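Local coordinates for ferripyochelin binding protein (Salmonella enterica subsp. enterica serovar Typhimurium, PDB 3R3R) that binds zinc and, as a left-handed beta-helix protein of the gamma-class carbonic anhydrase family, may be a carbonic anhydrase-like enzyme, at residues 12-17 / 31-36; 22-27 / 40-45; 84-89 / 101-106; 118-123 / 136-141. All blocks are in the same frame, centred on the assembly; numbering follows the deposited sequence.

Contact 1. Residues 12-17 / 31-36; sequences KNLFPG and IGDVRL
At the N-terminal end of the left-handed beta-helix, where one coil lies on the next, L14, P16 and G17 of 12-17 pack along G32 to L36 as the second segment turns a corner at G32 and D33. Parallel pairing starts beyond that corner: G17 N donates to V34 O (2.9 Å), and L36 N returns a nearly straight bond to G17 O (2.8 Å, 173° at the hydrogen). Between these bonds R35 CA makes a CH...O contact with G17 O.

The side chain of L14 lies across D33, its CD1 3.9 Å from D33 CB. D33 has CG anti to its backbone N (chi1 -169°), which places the carboxylate beside R35, two residues on. R35 grips it side-on, NE to OD1 and NH2 to OD2 of D33, each 2.9 Å, with both oxygens close to the guanidinium plane. A water donates to both D33 OD1 and F15 O (2.8 Å each), tying this salt bridge to the other coil. P16 CB rests 4.4 Å from V34 CB.

Around the contact, F15 and P16 touch L8 of strand 8-9, V34 packs on I48 of strand 47-50, and Y54 of strand 54-57 makes a cation-pi contact with R35.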
loop_
_atom_site.group_PDB
_atom_site.type_symbol
_atom_site.label_atom_id
_atom_site.label_comp_id
_atom_site.label_asym_id
_atom_site.label_seq_id
_atom_site.Cartn_x
_atom_site.Cartn_y
_atom_site.Cartn_z
ATOM N N LYS A 12 -13.368 -7.805 15.507
ATOM C CA LYS A 12 -13.583 -7.448 16.928
ATOM C C LYS A 12 -14.140 -6.007 17.060
ATOM O O LYS A 12 -15.142 -5.735 16.461
ATOM C CB LYS A 12 -12.257 -7.631 17.667
ATOM C CG LYS A 12 -11.764 -9.079 17.683
ATOM C CD LYS A 12 -10.490 -9.221 18.494
ATOM C CE LYS A 12 -9.953 -10.643 18.455
ATOM N NZ LYS A 12 -10.906 -11.638 19.019
ATOM N N ASN A 13 -13.464 -5.103 17.749
ATOM C CA ASN A 13 -13.927 -3.730 17.898
ATOM C C ASN A 13 -13.265 -2.734 16.950
ATOM O O ASN A 13 -13.390 -1.530 17.108
ATOM C CB ASN A 13 -13.779 -3.284 19.357
ATOM C CG ASN A 13 -14.424 -4.259 20.321
ATOM O OD1 ASN A 13 -13.762 -4.916 21.094
ATOM N ND2 ASN A 13 -15.714 -4.382 20.231
ATOM N N LEU A 14 -12.545 -3.261 15.964
ATOM C CA LEU A 14 -11.808 -2.445 14.994
ATOM C C LEU A 14 -12.653 -2.226 13.742
ATOM O O LEU A 14 -13.378 -3.132 13.313
ATOM C CB LEU A 14 -10.507 -3.154 14.595
ATOM C CG LEU A 14 -9.594 -3.587 15.747
ATOM C CD1 LEU A 14 -8.453 -4.460 15.250
ATOM C CD2 LEU A 14 -9.066 -2.367 16.513
ATOM N N PHE A 15 -12.535 -1.048 13.133
ATOM C CA PHE A 15 -13.288 -0.732 11.927
ATOM C C PHE A 15 -12.480 0.308 11.153
ATOM O O PHE A 15 -11.750 1.099 11.758
ATOM C CB PHE A 15 -14.707 -0.220 12.277
ATOM C CG PHE A 15 -15.633 -0.171 11.095
ATOM C CD1 PHE A 15 -16.250 -1.331 10.639
ATOM C CD2 PHE A 15 -15.866 1.017 10.412
ATOM C CE1 PHE A 15 -17.092 -1.307 9.524
ATOM C CE2 PHE A 15 -16.700 1.038 9.286
ATOM C CZ PHE A 15 -17.309 -0.119 8.844
ATOM N N PRO A 16 -12.591 0.313 9.818
ATOM C CA PRO A 16 -11.730 1.255 9.096
ATOM C C PRO A 16 -12.022 2.726 9.403
ATOM O O PRO A 16 -13.173 3.103 9.647
ATOM C CB PRO A 16 -12.015 0.922 7.628
ATOM C CG PRO A 16 -12.351 -0.561 7.654
ATOM C CD PRO A 16 -13.197 -0.684 8.917
ATOM N N GLY A 17 -10.966 3.537 9.400
ATOM C CA GLY A 17 -11.072 4.979 9.559
ATOM C C GLY A 17 -10.721 5.657 8.249
ATOM O O GLY A 17 -9.652 5.405 7.708
ATOM N N ILE A 31 -10.902 -4.557 5.989
ATOM C CA ILE A 31 -11.314 -5.143 7.260
ATOM C C ILE A 31 -10.522 -4.590 8.432
ATOM O O ILE A 31 -9.291 -4.547 8.406
ATOM C CB ILE A 31 -11.081 -6.671 7.222
ATOM C CG1 ILE A 31 -11.931 -7.334 6.137
ATOM C CG2 ILE A 31 -11.335 -7.314 8.586
ATOM C CD1 ILE A 31 -11.422 -8.699 5.720
ATOM N N GLY A 32 -11.225 -4.215 9.491
ATOM C CA GLY A 32 -10.557 -3.959 10.751
ATOM C C GLY A 32 -9.895 -2.603 10.837
ATOM O O GLY A 32 -10.440 -1.593 10.370
ATOM N N ASP A 33 -8.713 -2.590 11.446
ATOM C CA ASP A 33 -8.043 -1.340 11.773
ATOM C C ASP A 33 -7.199 -0.890 10.576
ATOM O O ASP A 33 -5.962 -1.055 10.555
ATOM C CB ASP A 33 -7.192 -1.503 13.028
ATOM C CG ASP A 33 -6.692 -0.177 13.577
ATOM O OD1 ASP A 33 -6.964 0.887 12.971
ATOM O OD2 ASP A 33 -6.018 -0.217 14.632
ATOM N N VAL A 34 -7.895 -0.352 9.574
ATOM C CA VAL A 34 -7.280 0.165 8.359
ATOM C C VAL A 34 -7.570 1.651 8.339
ATOM O O VAL A 34 -8.730 2.072 8.344
ATOM C CB VAL A 34 -7.850 -0.505 7.104
ATOM C CG1 VAL A 34 -7.247 0.106 5.845
ATOM C CG2 VAL A 34 -7.581 -2.019 7.158
ATOM N N ARG A 35 -6.507 2.440 8.328
ATOM C CA ARG A 35 -6.591 3.893 8.452
ATOM C C ARG A 35 -6.202 4.487 7.102
ATOM O O ARG A 35 -5.052 4.386 6.693
ATOM C CB ARG A 35 -5.632 4.346 9.564
ATOM C CG ARG A 35 -5.795 3.536 10.860
ATOM C CD ARG A 35 -4.641 3.704 11.825
ATOM N NE ARG A 35 -4.706 2.732 12.920
ATOM C CZ ARG A 35 -3.792 2.637 13.881
ATOM N NH1 ARG A 35 -2.745 3.462 13.884
ATOM N NH2 ARG A 35 -3.922 1.729 14.844
ATOM N N LEU A 36 -7.167 5.066 6.392
ATOM C CA LEU A 36 -6.937 5.576 5.044
ATOM C C LEU A 36 -7.016 7.089 5.096
ATOM O O LEU A 36 -8.065 7.662 5.402
ATOM C CB LEU A 36 -7.984 5.037 4.073
ATOM C CG LEU A 36 -8.059 3.515 3.998
ATOM C CD1 LEU A 36 -9.074 3.119 2.956
ATOM C CD2 LEU A 36 -6.686 2.886 3.684
HETATM O O HOH W 1 -9.265 2.244 12.083
#

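Contact 2. Residues 22-27 / 40-45; sequences VMIDTS and VGIWPL
One face of the W43 indole is covered by the methyl end of M23: CE stands 3.6 Å from the centroid of the six-membered ring, 17° off its normal, and is 3.4 Å from W43 CE2. Y171 and Y178 of helix 158-182 also meet the indole, Y171 edge-to-face. M23 leaves its strand with CG anti to the backbone N (chi1 180°) and stays extended until it bends at the sulfur (chi3 68°), which lets CE drop onto the indole in a CH-pi contact while SD remains above the same ring, a more distant Met-aromatic pair.

The D25 carboxylate lies against P44, its OD1 3.6 Å from P44 CG. D25 OD2 takes two bonds on its anti side, from S27 N, which closes an Asx turn, and from S27 OG (2.6 Å); the donors arrive from opposite faces of the carboxylate plane. That grip fixes S27 OG, which in turn accepts from L45 N (3.0 Å), linking the turn to the next coil.

The backbones run parallel, joined by M23 N to V40 O, I42 N to M23 O (2.8 Å) and D25 N to I42 O. I24 and I42 meet on the opposite face from M23, together with L36 of strand 34-36. Strand 41-42 continues the sheet to strand 62-63, while K175, Y178 and L179 of helix 158-182 pack on M23.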
loop_
_atom_site.group_PDB
_atom_site.type_symbol
_atom_site.label_atom_id
_atom_site.label_comp_id
_atom_site.label_asym_id
_atom_site.label_seq_id
_atom_site.Cartn_x
_atom_site.Cartn_y
_atom_site.Cartn_z
ATOM N N VAL A 22 -11.781 9.770 -0.298
ATOM C CA VAL A 22 -11.215 8.429 -0.415
ATOM C C VAL A 22 -12.087 7.592 -1.340
ATOM O O VAL A 22 -13.315 7.582 -1.188
ATOM C CB VAL A 22 -11.094 7.757 0.969
ATOM C CG1 VAL A 22 -10.617 6.306 0.843
ATOM C CG2 VAL A 22 -10.125 8.533 1.829
ATOM N N MET A 23 -11.469 6.910 -2.303
ATOM C CA MET A 23 -12.197 5.934 -3.098
ATOM C C MET A 23 -11.904 4.529 -2.577
ATOM O O MET A 23 -10.744 4.152 -2.445
ATOM C CB MET A 23 -11.769 5.988 -4.566
ATOM C CG MET A 23 -12.508 4.979 -5.436
ATOM S SD MET A 23 -11.876 4.937 -7.136
ATOM C CE MET A 23 -10.247 4.238 -6.876
ATOM N N ILE A 24 -12.949 3.769 -2.267
ATOM C CA ILE A 24 -12.785 2.347 -1.992
ATOM C C ILE A 24 -13.702 1.590 -2.927
ATOM O O ILE A 24 -14.926 1.657 -2.806
ATOM C CB ILE A 24 -13.088 1.962 -0.536
ATOM C CG1 ILE A 24 -12.287 2.842 0.432
ATOM C CG2 ILE A 24 -12.760 0.489 -0.310
ATOM C CD1 ILE A 24 -13.102 3.369 1.619
ATOM N N ASP A 25 -13.125 0.881 -3.885
ATOM C CA ASP A 25 -13.958 0.223 -4.876
ATOM C C ASP A 25 -14.951 -0.710 -4.201
ATOM O O ASP A 25 -14.616 -1.403 -3.241
ATOM C CB ASP A 25 -13.128 -0.604 -5.845
ATOM C CG ASP A 25 -13.913 -0.932 -7.092
ATOM O OD1 ASP A 25 -14.029 -0.016 -7.935
ATOM O OD2 ASP A 25 -14.474 -2.048 -7.204
ATOM N N THR A 26 -16.155 -0.782 -4.731
ATOM C CA THR A 26 -17.180 -1.636 -4.158
ATOM C C THR A 26 -16.778 -3.106 -4.173
ATOM O O THR A 26 -17.316 -3.885 -3.430
ATOM C CB THR A 26 -18.528 -1.492 -4.882
ATOM O OG1 THR A 26 -18.372 -1.820 -6.262
ATOM C CG2 THR A 26 -19.043 -0.075 -4.752
ATOM N N SER A 27 -15.860 -3.473 -5.061
ATOM C CA SER A 27 -15.450 -4.885 -5.190
ATOM C C SER A 27 -14.300 -5.245 -4.247
ATOM O O SER A 27 -13.860 -6.384 -4.202
ATOM C CB SER A 27 -15.046 -5.202 -6.632
ATOM O OG SER A 27 -13.801 -4.598 -6.957
ATOM N N VAL A 40 -6.699 8.832 -0.668
ATOM C CA VAL A 40 -6.310 7.452 -0.948
ATOM C C VAL A 40 -7.287 6.834 -1.948
ATOM O O VAL A 40 -8.498 7.086 -1.887
ATOM C CB VAL A 40 -6.255 6.625 0.361
ATOM C CG1 VAL A 40 -6.241 5.123 0.098
ATOM C CG2 VAL A 40 -5.026 6.999 1.165
ATOM N N GLY A 41 -6.759 6.051 -2.886
ATOM C CA GLY A 41 -7.596 5.299 -3.800
ATOM C C GLY A 41 -7.325 3.822 -3.682
ATOM O O GLY A 41 -6.184 3.393 -3.870
ATOM N N ILE A 42 -8.374 3.056 -3.382
ATOM C CA ILE A 42 -8.304 1.594 -3.314
ATOM C C ILE A 42 -9.075 1.070 -4.525
ATOM O O ILE A 42 -10.291 1.256 -4.645
ATOM C CB ILE A 42 -8.929 1.049 -2.013
ATOM C CG1 ILE A 42 -8.393 1.776 -0.771
ATOM C CG2 ILE A 42 -8.782 -0.480 -1.949
ATOM C CD1 ILE A 42 -6.904 1.751 -0.625
ATOM N N TRP A 43 -8.335 0.460 -5.442
ATOM C CA TRP A 43 -8.831 0.077 -6.755
ATOM C C TRP A 43 -9.531 -1.303 -6.696
ATOM O O TRP A 43 -9.602 -1.906 -5.625
ATOM C CB TRP A 43 -7.644 0.189 -7.744
ATOM C CG TRP A 43 -7.301 1.644 -7.896
ATOM C CD1 TRP A 43 -6.544 2.425 -7.052
ATOM C CD2 TRP A 43 -7.827 2.529 -8.891
ATOM N NE1 TRP A 43 -6.543 3.736 -7.491
ATOM C CE2 TRP A 43 -7.328 3.822 -8.616
ATOM C CE3 TRP A 43 -8.665 2.346 -10.002
ATOM C CZ2 TRP A 43 -7.639 4.926 -9.415
ATOM C CZ3 TRP A 43 -8.973 3.443 -10.788
ATOM C CH2 TRP A 43 -8.465 4.716 -10.487
ATOM N N PRO A 44 -10.081 -1.788 -7.828
ATOM C CA PRO A 44 -10.867 -3.030 -7.748
ATOM C C PRO A 44 -10.120 -4.276 -7.268
ATOM O O PRO A 44 -8.916 -4.465 -7.511
ATOM C CB PRO A 44 -11.354 -3.232 -9.190
ATOM C CG PRO A 44 -11.451 -1.798 -9.741
ATOM C CD PRO A 44 -10.254 -1.103 -9.125
ATOM N N LEU A 45 -10.882 -5.148 -6.615
ATOM C CA LEU A 45 -10.430 -6.467 -6.178
ATOM C C LEU A 45 -9.146 -6.387 -5.356
ATOM O O LEU A 45 -8.203 -7.155 -5.565
ATOM C CB LEU A 45 -10.300 -7.440 -7.366
ATOM C CG LEU A 45 -11.613 -7.682 -8.139
ATOM C CD1 LEU A 45 -11.426 -8.747 -9.210
ATOM C CD2 LEU A 45 -12.781 -8.069 -7.220
#

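Contact 3. Residues 84-89 / 101-106; sequences LIIGED and CTIGNR
The N105 side chain runs alongside E88 and meets its backbone through CB, CG and OD1. Its CB sits 3.5 Å from E88 O, and CG passes 3.8 Å from E88 N. At the tip, N105 OD1 accepts from E88 N (2.8 Å, 173° at the hydrogen), with the donor slightly tilted from the amide's carbonyl plane. The first torsion places CG anti to the carbonyl carbon (chi1 -54°), beside the backbone N, and brings the amide alongside E88; the two side chains point the same way, their carboxylate and amide planes 48° apart. OD1 thus stands in for a backbone acceptor just past the strands, before R106 N resumes the ladder by donating to E88 O.

Within the strands, I85 N bonds to C101 O and I103 N to I85 O (2.8 Å). G87 N follows with weak bonds to I103 O and G104 O. Inside the coil, L84 CD1 lies 3.5 Å from C101 SG, and I86 and I103 both pack on L98. Beyond the ladder, a water donates to D89 OD2 and accepts from R106 NH1, while the main salt-bridge partners of these two residues are R60 and D124, respectively; R60 also holds E88.

With the N105 bond as a feature of this turn, the parallel strands stacked directly over one another and their inward aliphatic side chains are consistent with the hexapeptide-repeat left-handed beta-helix to which 101-106 is assigned.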
loop_
_atom_site.group_PDB
_atom_site.type_symbol
_atom_site.label_atom_id
_atom_site.label_comp_id
_atom_site.label_asym_id
_atom_site.label_seq_id
_atom_site.Cartn_x
_atom_site.Cartn_y
_atom_site.Cartn_z
ATOM N N LEU A 84 1.400 -2.726 8.994
ATOM C CA LEU A 84 1.719 -2.281 7.651
ATOM C C LEU A 84 1.576 -0.771 7.616
ATOM O O LEU A 84 0.473 -0.245 7.838
ATOM C CB LEU A 84 0.760 -2.944 6.661
ATOM C CG LEU A 84 0.892 -2.504 5.197
ATOM C CD1 LEU A 84 2.308 -2.707 4.648
ATOM C CD2 LEU A 84 -0.120 -3.289 4.368
ATOM N N ILE A 85 2.681 -0.083 7.340
ATOM C CA ILE A 85 2.711 1.371 7.385
ATOM C C ILE A 85 3.142 1.856 6.019
ATOM O O ILE A 85 4.207 1.473 5.549
ATOM C CB ILE A 85 3.712 1.857 8.444
ATOM C CG1 ILE A 85 3.268 1.403 9.840
ATOM C CG2 ILE A 85 3.854 3.385 8.371
ATOM C CD1 ILE A 85 4.358 1.484 10.927
ATOM N N ILE A 86 2.306 2.669 5.381
ATOM C CA ILE A 86 2.581 3.155 4.032
ATOM C C ILE A 86 2.434 4.672 4.055
ATOM O O ILE A 86 1.447 5.192 4.583
ATOM C CB ILE A 86 1.597 2.549 2.992
ATOM C CG1 ILE A 86 1.630 1.018 3.030
ATOM C CG2 ILE A 86 1.869 3.091 1.569
ATOM C CD1 ILE A 86 0.560 0.379 2.173
ATOM N N GLY A 87 3.408 5.376 3.482
ATOM C CA GLY A 87 3.427 6.832 3.511
ATOM C C GLY A 87 2.539 7.499 2.483
ATOM O O GLY A 87 1.564 6.911 2.007
ATOM N N GLU A 88 2.869 8.759 2.190
ATOM C CA GLU A 88 2.109 9.625 1.296
ATOM C C GLU A 88 2.636 9.552 -0.134
ATOM O O GLU A 88 3.829 9.309 -0.353
ATOM C CB GLU A 88 2.211 11.081 1.773
ATOM C CG GLU A 88 1.775 11.255 3.209
ATOM C CD GLU A 88 1.622 12.713 3.615
ATOM O OE1 GLU A 88 2.258 13.604 3.016
ATOM O OE2 GLU A 88 0.843 12.980 4.549
ATOM N N ASP A 89 1.756 9.765 -1.112
ATOM C CA ASP A 89 2.141 9.809 -2.532
ATOM C C ASP A 89 2.827 8.521 -2.971
ATOM O O ASP A 89 3.766 8.547 -3.773
ATOM C CB ASP A 89 3.035 11.027 -2.819
ATOM C CG ASP A 89 2.340 12.339 -2.508
ATOM O OD1 ASP A 89 1.268 12.607 -3.096
ATOM O OD2 ASP A 89 2.823 13.070 -1.627
ATOM N N CYS A 101 5.195 -4.515 6.380
ATOM C CA CYS A 101 6.369 -3.724 6.037
ATOM C C CYS A 101 6.117 -2.235 6.278
ATOM O O CYS A 101 4.992 -1.832 6.624
ATOM C CB CYS A 101 6.769 -3.993 4.585
ATOM S SG CYS A 101 5.432 -3.705 3.382
ATOM N N THR A 102 7.169 -1.438 6.112
ATOM C CA THR A 102 7.074 0.011 6.227
ATOM C C THR A 102 7.536 0.617 4.917
ATOM O O THR A 102 8.629 0.298 4.430
ATOM C CB THR A 102 7.971 0.521 7.363
ATOM O OG1 THR A 102 7.531 -0.075 8.577
ATOM C CG2 THR A 102 7.907 2.052 7.508
ATOM N N ILE A 103 6.692 1.465 4.339
ATOM C CA ILE A 103 7.004 2.129 3.091
ATOM C C ILE A 103 6.924 3.624 3.327
ATOM O O ILE A 103 5.953 4.103 3.896
ATOM C CB ILE A 103 6.018 1.721 1.996
ATOM C CG1 ILE A 103 6.085 0.209 1.795
ATOM C CG2 ILE A 103 6.301 2.503 0.711
ATOM C CD1 ILE A 103 5.126 -0.312 0.754
ATOM N N GLY A 104 7.955 4.352 2.913
ATOM C CA GLY A 104 8.004 5.792 3.097
ATOM C C GLY A 104 7.145 6.514 2.086
ATOM O O GLY A 104 6.192 5.967 1.550
ATOM N N ASN A 105 7.482 7.772 1.843
ATOM C CA ASN A 105 6.735 8.616 0.923
ATOM C C ASN A 105 7.303 8.561 -0.487
ATOM O O ASN A 105 8.509 8.385 -0.659
ATOM C CB ASN A 105 6.802 10.076 1.389
ATOM C CG ASN A 105 6.347 10.262 2.820
ATOM O OD1 ASN A 105 5.325 9.724 3.243
ATOM N ND2 ASN A 105 7.105 11.039 3.575
ATOM N N ARG A 106 6.451 8.710 -1.498
ATOM C CA ARG A 106 6.928 8.779 -2.896
ATOM C C ARG A 106 7.735 7.517 -3.244
ATOM O O ARG A 106 8.904 7.564 -3.631
ATOM C CB ARG A 106 7.740 10.060 -3.167
ATOM C CG ARG A 106 6.955 11.340 -2.855
ATOM C CD ARG A 106 7.832 12.581 -3.038
ATOM N NE ARG A 106 9.058 12.464 -2.258
ATOM C CZ ARG A 106 9.150 12.708 -0.955
ATOM N NH1 ARG A 106 8.095 13.139 -0.270
ATOM N NH2 ARG A 106 10.308 12.526 -0.339
HETATM O O HOH W 2 5.175 13.477 -0.723
#

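Contact 4. Residues 118-123 / 136-141; sequences GAIIED and HKRLES
The ionic part of this contact joins E122 to R138. R138 NH1 donates to E122 OE2 at 2.8 Å, meeting it on the anti side and a little out of the carboxylate plane, while OE2 lies near the guanidinium plane; the two flat groups are turned 60° from each other. The arginine bends at chi3 (-74°), bringing its guanidinium over I120. One face of that group is covered by I120 CG2, 3.6 Å above the plane and displaced toward the rim, and I120 CD1 approaches R138 NH2 to 3.4 Å. The aliphatic branches and the carboxylate therefore confine the guanidinium from a face and an edge.

Among the polar bonds, E122 uses its second oxygen as well: S141 N donates to E122 OE1 (2.9 Å) from above the carboxylate plane. One carboxylate thereby holds a side chain and a backbone amide of the adjacent coil. S141 OG donates to D123 O (2.7 Å) from above the carbonyl plane. A water donates to both G118 O and H136 O, bridging the coils at their other end.

Backbone pairing is parallel, with I120 N to K137 O, L139 N to I120 O (2.8 Å) and E122 N to L139 O. CH...O contacts from H136 CA to G118 O and from R138 CA to I120 O supplement it.

Apolar packing lies on the other face, where I121 CG1 and L139 CD1 stand 4.2 Å apart and both residues touch I127 of strand 125-127. I121 and L139 turned inward, with I120 and R138 on the other face, fit the stacked coils of a left-handed beta-helix; here strand 138-139 forms the last rung of its sheet within the chain.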
loop_
_atom_site.group_PDB
_atom_site.type_symbol
_atom_site.label_atom_id
_atom_site.label_comp_id
_atom_site.label_asym_id
_atom_site.label_seq_id
_atom_site.Cartn_x
_atom_site.Cartn_y
_atom_site.Cartn_z
ATOM N N GLY A 118 8.755 -6.495 8.157
ATOM C CA GLY A 118 9.898 -5.788 8.695
ATOM C C GLY A 118 10.750 -5.104 7.646
ATOM O O GLY A 118 11.703 -4.408 7.986
ATOM N N ALA A 119 10.448 -5.296 6.366
ATOM C CA ALA A 119 11.176 -4.534 5.355
ATOM C C ALA A 119 10.886 -3.046 5.556
ATOM O O ALA A 119 9.795 -2.669 6.006
ATOM C CB ALA A 119 10.786 -4.974 3.940
ATOM N N ILE A 120 11.872 -2.212 5.240
ATOM C CA ILE A 120 11.742 -0.769 5.359
ATOM C C ILE A 120 12.174 -0.159 4.046
ATOM O O ILE A 120 13.330 -0.274 3.660
ATOM C CB ILE A 120 12.617 -0.220 6.497
ATOM C CG1 ILE A 120 12.176 -0.817 7.840
ATOM C CG2 ILE A 120 12.528 1.289 6.527
ATOM C CD1 ILE A 120 13.127 -0.542 8.971
ATOM N N ILE A 121 11.230 0.451 3.336
ATOM C CA ILE A 121 11.536 1.099 2.070
ATOM C C ILE A 121 11.563 2.594 2.343
ATOM O O ILE A 121 10.562 3.168 2.771
ATOM C CB ILE A 121 10.496 0.767 0.986
ATOM C CG1 ILE A 121 10.366 -0.753 0.811
ATOM C CG2 ILE A 121 10.922 1.431 -0.327
ATOM C CD1 ILE A 121 9.321 -1.172 -0.206
ATOM N N GLU A 122 12.717 3.214 2.155
ATOM C CA GLU A 122 12.841 4.642 2.406
ATOM C C GLU A 122 12.127 5.476 1.322
ATOM O O GLU A 122 11.605 4.932 0.334
ATOM C CB GLU A 122 14.320 4.998 2.527
ATOM C CG GLU A 122 14.991 4.300 3.724
ATOM C CD GLU A 122 16.474 4.636 3.872
ATOM O OE1 GLU A 122 16.982 5.466 3.089
ATOM O OE2 GLU A 122 17.139 4.063 4.765
ATOM N N ASP A 123 12.071 6.792 1.517
ATOM C CA ASP A 123 11.379 7.670 0.576
ATOM C C ASP A 123 12.061 7.641 -0.792
ATOM O O ASP A 123 13.259 7.376 -0.886
ATOM C CB ASP A 123 11.416 9.128 1.071
ATOM C CG ASP A 123 10.791 9.330 2.447
ATOM O OD1 ASP A 123 9.959 8.541 2.916
ATOM O OD2 ASP A 123 11.111 10.360 3.055
ATOM N N HIS A 136 12.829 -7.827 6.677
ATOM C CA HIS A 136 13.818 -6.999 7.367
ATOM C C HIS A 136 14.785 -6.268 6.455
ATOM O O HIS A 136 15.685 -5.602 6.940
ATOM C CB HIS A 136 14.566 -7.806 8.436
ATOM C CG HIS A 136 13.640 -8.502 9.375
ATOM N ND1 HIS A 136 12.791 -7.814 10.216
ATOM C CD2 HIS A 136 13.363 -9.815 9.547
ATOM C CE1 HIS A 136 12.047 -8.677 10.886
ATOM N NE2 HIS A 136 12.372 -9.897 10.495
ATOM N N LYS A 137 14.575 -6.330 5.147
ATOM C CA LYS A 137 15.459 -5.636 4.210
ATOM C C LYS A 137 15.177 -4.134 4.190
ATOM O O LYS A 137 14.024 -3.730 4.071
ATOM C CB LYS A 137 15.238 -6.196 2.806
ATOM C CG LYS A 137 16.046 -5.571 1.684
ATOM C CD LYS A 137 17.471 -6.040 1.666
ATOM C CE LYS A 137 18.160 -5.515 0.402
ATOM N NZ LYS A 137 19.565 -5.989 0.297
ATOM N N ARG A 138 16.226 -3.320 4.298
ATOM C CA ARG A 138 16.104 -1.870 4.181
ATOM C C ARG A 138 16.510 -1.451 2.769
ATOM O O ARG A 138 17.595 -1.817 2.313
ATOM C CB ARG A 138 16.992 -1.165 5.220
ATOM C CG ARG A 138 17.010 0.350 5.066
ATOM C CD ARG A 138 17.843 1.016 6.148
ATOM N NE ARG A 138 17.146 1.003 7.431
ATOM C CZ ARG A 138 16.245 1.906 7.815
ATOM N NH1 ARG A 138 15.914 2.916 7.013
ATOM N NH2 ARG A 138 15.662 1.791 9.001
ATOM N N LEU A 139 15.651 -0.687 2.091
ATOM C CA LEU A 139 15.955 -0.157 0.763
ATOM C C LEU A 139 16.250 1.329 0.886
ATOM O O LEU A 139 15.399 2.122 1.285
ATOM C CB LEU A 139 14.787 -0.360 -0.198
ATOM C CG LEU A 139 14.361 -1.816 -0.405
ATOM C CD1 LEU A 139 13.543 -1.967 -1.672
ATOM C CD2 LEU A 139 15.555 -2.755 -0.436
ATOM N N GLU A 140 17.473 1.686 0.535
ATOM C CA GLU A 140 18.003 3.035 0.641
ATOM C C GLU A 140 17.302 4.014 -0.307
ATOM O O GLU A 140 17.094 3.718 -1.490
ATOM C CB GLU A 140 19.501 2.940 0.285
ATOM C CG GLU A 140 20.314 4.175 0.353
ATOM C CD GLU A 140 21.820 3.918 0.178
ATOM O OE1 GLU A 140 22.267 2.846 -0.315
ATOM O OE2 GLU A 140 22.569 4.836 0.522
ATOM N N SER A 141 17.022 5.210 0.203
ATOM C CA SER A 141 16.352 6.259 -0.555
ATOM C C SER A 141 17.086 6.631 -1.845
ATOM O O SER A 141 18.317 6.731 -1.856
ATOM C CB SER A 141 16.206 7.496 0.335
ATOM O OG SER A 141 15.599 8.541 -0.384
HETATM O O HOH W 3 14.483 -3.064 7.775
#

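Along the chain, contacts 1 and 2 interleave, contact 3 follows, and contact 4 comes last. Contacts 1, 3 and 4 belong to one parallel sheet, running from strand 17-18 at one edge to 138-139 at the other; contact 2 lies on the sheet that faces helix 158-182. The centres of contacts 1 and 2 are about 15 Å apart, and L36 packs on V22, I24 and I42 between them. Contacts 3 and 4 are about 10 Å apart, centre to centre, and joined through neighbouring strands 102-103 and 120-121. About 25 Å separates the centres of contacts 1 and 4, so the set spans much of the beta-helix that carries the zinc-binding histidines H70 and H99.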